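Local coordinates for designed helical repeat protein (Synthetic construct, PDB 5CWF) that is a de novo designed helical repeat protein with no known natural function, built to explore repeat architectures and seen with calcium ions bound in its crystal, at residues Leu55-Ala60 and Lys104-Ala109; Met95-Leu100 and Lys143-Ala148. All blocks are in the same frame, centred on the assembly; numbering follows the deposited sequence.

Contact 1: residues Leu55-Ala60 and Lys104-Ala109; sequences LALAKA and KAVLLA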
loop_
_atom_site.group_PDB
_atom_site.type_symbol
_atom_site.label_atom_id
_atom_site.label_comp_id
_atom_site.label_asym_id
_atom_site.label_seq_id
_atom_site.Cartn_x
_atom_site.Cartn_y
_atom_site.Cartn_z
ATOM N N LEU A 55 5.513 -1.256 -8.576
ATOM C CA LEU A 55 5.955 -2.655 -8.547
ATOM C C LEU A 55 5.876 -3.225 -7.151
ATOM O O LEU A 55 5.403 -4.356 -6.950
ATOM C CB LEU A 55 7.368 -2.784 -9.105
ATOM C CG LEU A 55 7.939 -4.203 -9.213
ATOM C CD1 LEU A 55 7.086 -5.058 -10.148
ATOM C CD2 LEU A 55 9.391 -4.168 -9.700
ATOM N N ALA A 56 6.327 -2.450 -6.174
ATOM C CA ALA A 56 6.274 -2.909 -4.794
ATOM C C ALA A 56 4.818 -3.170 -4.387
ATOM O O ALA A 56 4.517 -4.186 -3.768
ATOM C CB ALA A 56 6.928 -1.885 -3.857
ATOM N N LEU A 57 3.911 -2.269 -4.743
ATOM C CA LEU A 57 2.492 -2.440 -4.381
ATOM C C LEU A 57 1.850 -3.663 -5.028
ATOM O O LEU A 57 1.140 -4.426 -4.362
ATOM C CB LEU A 57 1.688 -1.200 -4.775
ATOM C CG LEU A 57 1.989 0.070 -3.961
ATOM C CD1 LEU A 57 1.134 1.237 -4.431
ATOM C CD2 LEU A 57 1.745 -0.207 -2.463
ATOM N N ALA A 58 2.123 -3.852 -6.311
ATOM C CA ALA A 58 1.606 -4.990 -7.045
ATOM C C ALA A 58 2.069 -6.286 -6.392
ATOM O O ALA A 58 1.267 -7.187 -6.166
ATOM C CB ALA A 58 2.058 -4.921 -8.500
ATOM N N LYS A 59 3.349 -6.374 -6.052
ATOM C CA LYS A 59 3.854 -7.575 -5.360
ATOM C C LYS A 59 3.231 -7.764 -3.997
ATOM O O LYS A 59 3.014 -8.905 -3.565
ATOM C CB LYS A 59 5.361 -7.524 -5.182
ATOM C CG LYS A 59 6.165 -7.664 -6.447
ATOM C CD LYS A 59 7.616 -7.377 -6.127
ATOM C CE LYS A 59 8.539 -7.610 -7.293
ATOM N NZ LYS A 59 9.919 -7.206 -6.888
ATOM N N ALA A 60 2.947 -6.664 -3.300
ATOM C CA ALA A 60 2.395 -6.769 -1.949
ATOM C C ALA A 60 0.989 -7.348 -1.991
ATOM O O ALA A 60 0.630 -8.200 -1.175
ATOM C CB ALA A 60 2.378 -5.440 -1.271
ATOM N N LYS A 104 6.939 -0.547 0.529
ATOM C CA LYS A 104 7.903 -1.515 1.027
ATOM C C LYS A 104 7.426 -2.178 2.312
ATOM O O LYS A 104 7.653 -3.368 2.517
ATOM C CB LYS A 104 9.260 -0.848 1.268
ATOM C CG LYS A 104 10.037 -0.540 -0.013
ATOM C CD LYS A 104 11.281 0.285 0.305
ATOM C CE LYS A 104 12.115 0.585 -0.933
ATOM N NZ LYS A 104 13.290 1.455 -0.611
ATOM N N ALA A 105 6.750 -1.409 3.168
ATOM C CA ALA A 105 6.256 -1.947 4.440
ATOM C C ALA A 105 5.108 -2.957 4.262
ATOM O O ALA A 105 5.084 -3.989 4.930
ATOM C CB ALA A 105 5.798 -0.800 5.340
ATOM N N VAL A 106 4.154 -2.648 3.395
ATOM C CA VAL A 106 3.053 -3.577 3.174
ATOM C C VAL A 106 3.586 -4.815 2.449
ATOM O O VAL A 106 3.124 -5.907 2.696
ATOM C CB VAL A 106 1.843 -2.930 2.412
ATOM C CG1 VAL A 106 1.219 -1.811 3.256
ATOM C CG2 VAL A 106 2.228 -2.431 1.041
ATOM N N LEU A 107 4.592 -4.662 1.598
ATOM C CA LEU A 107 5.181 -5.830 0.933
ATOM C C LEU A 107 5.853 -6.768 1.936
ATOM O O LEU A 107 5.616 -7.977 1.943
ATOM C CB LEU A 107 6.209 -5.380 -0.108
ATOM C CG LEU A 107 7.002 -6.451 -0.865
ATOM C CD1 LEU A 107 6.108 -7.436 -1.565
ATOM C CD2 LEU A 107 7.947 -5.775 -1.874
ATOM N N LEU A 108 6.648 -6.193 2.822
ATOM C CA LEU A 108 7.334 -6.992 3.823
ATOM C C LEU A 108 6.316 -7.640 4.769
ATOM O O LEU A 108 6.446 -8.818 5.117
ATOM C CB LEU A 108 8.334 -6.123 4.586
ATOM C CG LEU A 108 9.263 -6.835 5.564
ATOM C CD1 LEU A 108 10.038 -7.920 4.853
ATOM C CD2 LEU A 108 10.209 -5.830 6.186
ATOM N N ALA A 109 5.294 -6.886 5.171
ATOM C CA ALA A 109 4.261 -7.437 6.032
ATOM C C ALA A 109 3.548 -8.603 5.340
ATOM O O ALA A 109 3.313 -9.660 5.952
ATOM C CB ALA A 109 3.284 -6.371 6.429
#

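Contact 2: residues Met95-Leu100 and Lys143-Ala148; sequences MAKVML and KMLELA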
loop_
_atom_site.group_PDB
_atom_site.type_symbol
_atom_site.label_atom_id
_atom_site.label_comp_id
_atom_site.label_asym_id
_atom_site.label_seq_id
_atom_site.Cartn_x
_atom_site.Cartn_y
_atom_site.Cartn_z
ATOM N N MET A 95 6.331 13.111 -1.799
ATOM C CA MET A 95 5.204 12.182 -1.765
ATOM C C MET A 95 5.625 10.795 -2.201
ATOM O O MET A 95 5.181 9.805 -1.628
ATOM C CB MET A 95 4.056 12.684 -2.643
ATOM C CG MET A 95 3.306 13.835 -2.012
ATOM S SD MET A 95 2.265 13.343 -0.626
ATOM C CE MET A 95 0.931 12.498 -1.472
ATOM N N ALA A 96 6.474 10.719 -3.222
ATOM C CA ALA A 96 6.925 9.417 -3.705
ATOM C C ALA A 96 7.755 8.718 -2.641
ATOM O O ALA A 96 7.661 7.512 -2.487
ATOM C CB ALA A 96 7.724 9.543 -4.993
ATOM N N LYS A 97 8.545 9.471 -1.884
ATOM C CA LYS A 97 9.340 8.861 -0.821
ATOM C C LYS A 97 8.457 8.257 0.260
ATOM O O LYS A 97 8.741 7.176 0.757
ATOM C CB LYS A 97 10.305 9.873 -0.208
ATOM C CG LYS A 97 11.484 10.186 -1.133
ATOM C CD LYS A 97 12.589 10.973 -0.451
ATOM C CE LYS A 97 12.137 12.319 0.049
ATOM N NZ LYS A 97 13.274 13.309 0.000
ATOM N N VAL A 98 7.404 8.970 0.639
ATOM C CA VAL A 98 6.475 8.452 1.630
ATOM C C VAL A 98 5.857 7.155 1.133
ATOM O O VAL A 98 5.815 6.152 1.830
ATOM C CB VAL A 98 5.344 9.462 1.928
ATOM C CG1 VAL A 98 4.234 8.831 2.772
ATOM C CG2 VAL A 98 5.894 10.730 2.578
ATOM N N MET A 99 5.378 7.194 -0.103
ATOM C CA MET A 99 4.648 6.077 -0.638
ATOM C C MET A 99 5.573 4.897 -0.912
ATOM O O MET A 99 5.145 3.750 -0.793
ATOM C CB MET A 99 3.899 6.489 -1.909
ATOM C CG MET A 99 2.834 7.566 -1.649
ATOM S SD MET A 99 1.803 7.301 -0.207
ATOM C CE MET A 99 1.172 8.970 -0.002
ATOM N N LEU A 100 6.837 5.156 -1.254
ATOM C CA LEU A 100 7.749 4.025 -1.462
ATOM C C LEU A 100 7.987 3.305 -0.130
ATOM O O LEU A 100 8.005 2.084 -0.069
ATOM C CB LEU A 100 9.065 4.482 -2.081
ATOM C CG LEU A 100 10.059 3.347 -2.372
ATOM C CD1 LEU A 100 9.436 2.353 -3.335
ATOM C CD2 LEU A 100 11.382 3.863 -2.922
ATOM N N LYS A 143 6.633 15.346 7.559
ATOM C CA LYS A 143 6.173 14.708 8.788
ATOM C C LYS A 143 5.733 13.273 8.530
ATOM O O LYS A 143 6.049 12.349 9.283
ATOM C CB LYS A 143 5.002 15.499 9.364
ATOM C CG LYS A 143 5.331 16.916 9.755
ATOM C CD LYS A 143 4.058 17.676 10.095
ATOM C CE LYS A 143 4.353 19.042 10.680
ATOM N NZ LYS A 143 3.096 19.784 10.965
ATOM N N MET A 144 4.991 13.072 7.451
ATOM C CA MET A 144 4.467 11.732 7.184
ATOM C C MET A 144 5.590 10.801 6.712
ATOM O O MET A 144 5.500 9.579 6.890
ATOM C CB MET A 144 3.318 11.801 6.170
ATOM C CG MET A 144 2.084 12.538 6.719
ATOM S SD MET A 144 1.409 11.679 8.169
ATOM C CE MET A 144 2.132 12.645 9.502
ATOM N N LEU A 145 6.663 11.359 6.161
ATOM C CA LEU A 145 7.799 10.527 5.736
ATOM C C LEU A 145 8.462 9.882 6.947
ATOM O O LEU A 145 8.835 8.705 6.924
ATOM C CB LEU A 145 8.824 11.351 4.922
ATOM C CG LEU A 145 10.085 10.592 4.486
ATOM C CD1 LEU A 145 9.719 9.299 3.748
ATOM C CD2 LEU A 145 11.015 11.463 3.599
ATOM N N GLU A 146 8.598 10.641 8.017
ATOM C CA GLU A 146 9.184 10.093 9.239
ATOM C C GLU A 146 8.316 8.976 9.830
ATOM O O GLU A 146 8.828 7.941 10.316
ATOM C CB GLU A 146 9.410 11.238 10.224
ATOM C CG GLU A 146 10.438 12.261 9.670
ATOM C CD GLU A 146 11.720 11.590 9.106
ATOM O OE1 GLU A 146 12.489 11.012 9.916
ATOM O OE2 GLU A 146 11.961 11.631 7.865
ATOM N N LEU A 147 7.006 9.150 9.762
ATOM C CA LEU A 147 6.105 8.102 10.238
ATOM C C LEU A 147 6.128 6.866 9.339
ATOM O O LEU A 147 6.101 5.748 9.829
ATOM C CB LEU A 147 4.687 8.623 10.348
ATOM C CG LEU A 147 4.424 9.686 11.407
ATOM C CD1 LEU A 147 2.924 9.923 11.472
ATOM C CD2 LEU A 147 4.944 9.265 12.775
ATOM N N ALA A 148 6.207 7.078 8.032
ATOM C CA ALA A 148 6.267 5.986 7.067
ATOM C C ALA A 148 7.532 5.156 7.232
ATOM O O ALA A 148 7.520 3.938 7.082
ATOM C CB ALA A 148 6.174 6.557 5.635
#

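Contact 1: residues Leu55-Ala60 and Lys104-Ala109
Ala60 and Leu107 mark where the two helices run closest, with the Ala60 CA and Leu107 CA atoms 4.1 Å apart. The segments point the same way, and their short axes approach to 8.3 Å at 26°. This is parallel helix packing within one layer of a designed alpha-helical repeat protein. It joins helix 48-67 to helix 93-111, while helix 70-89, which lies between them in sequence, covers Leu57 through Ile83 and Val84. No hydrogen bond crosses the interface; the contact is apolar.

The small Ala60 permits the close approach. Its CB sits over the backbone of Leu107, 3.6 Å from Leu107 CA, and also meets the CB of that residue. On the inner side, Val106 turns its CG2 toward the first helix. This methyl lies between the backbone N and the carbonyl carbon of its own residue. It packs 3.8 Å from Ala60 CB and, more loosely, reaches Leu57 CD2 at the end of a side chain that crosses it at a slant.

Leu107 covers the other flank. With CG anti to the backbone N (chi1 177°), the branch reaches across to helix 48-67. CD2 lies only loosely by Ala56, 4.5 Å from Ala56 CB. The other methyl rests on the turn at Lys59 and Ala60: Leu107 CD1 is 3.7 Å from Lys59 CB and equally far from Ala60 N.

Contact 2: residues Met95-Leu100 and Lys143-Ala148
Val98 and Leu145 form the centre of a parallel helix-helix contact between helix 93-111 and helix 138-156 of the repeat array. Their CA atoms, Val98 CA and Leu145 CA, are 4.8 Å apart. The short axes approach to 8.7 Å at 19°.

Most of the packing is apolar. The two methyls of Val98 have separate partners. CG2 presses on the start of the Leu145 side chain, with Val98 CG2 to Leu145 CB at 3.8 Å. CG1, placed anti to the backbone N (chi1 170°), faces Ala148, and Val98 CG1 lies 4.1 Å from Ala148 CB. Leu132 of helix 115-134 touches both Val98 and Met144.

The methyls of Leu145 meet lysine carbons and backbone. Leu145 CD1 lies 3.8 Å from Lys97 O, and Leu145 CD2 is 3.8 Å from Lys97 CE. The lysine chain bends across the leucine, covering it with methylenes. An alanine in place of Leu145 would probably leave the Lys97 methylenes and carbonyl without the two methyls that cover them, opening a gap on that flank while the Val98 contact at CB remained.

The charged end of Lys97 is held within its own helix, by a salt bridge from NZ to Glu94. With no hydrogen bond between the segments, the two helices are held here by shape and burial of carbon, and the polar group stays at the outer edge.

Contacts 1 and 2 share helix 93-111, which packs against helix 48-67 in contact 1 and against helix 138-156 in contact 2. These two neighbours lie on opposite sides of it. The centres of the contacts are about 15 Å apart, and the segments do not touch except as near neighbours along the shared helix. Together the contacts join three parallel helices of one layer. Contact 1 is nearer the middle, its centre about 7 Å from that of the chain, against about 12 Å for contact 2. A bound calcium ion lies about 8 Å from the Lys97 side chain in contact 2, too far for coordination, and neither contact forms part of a metal site.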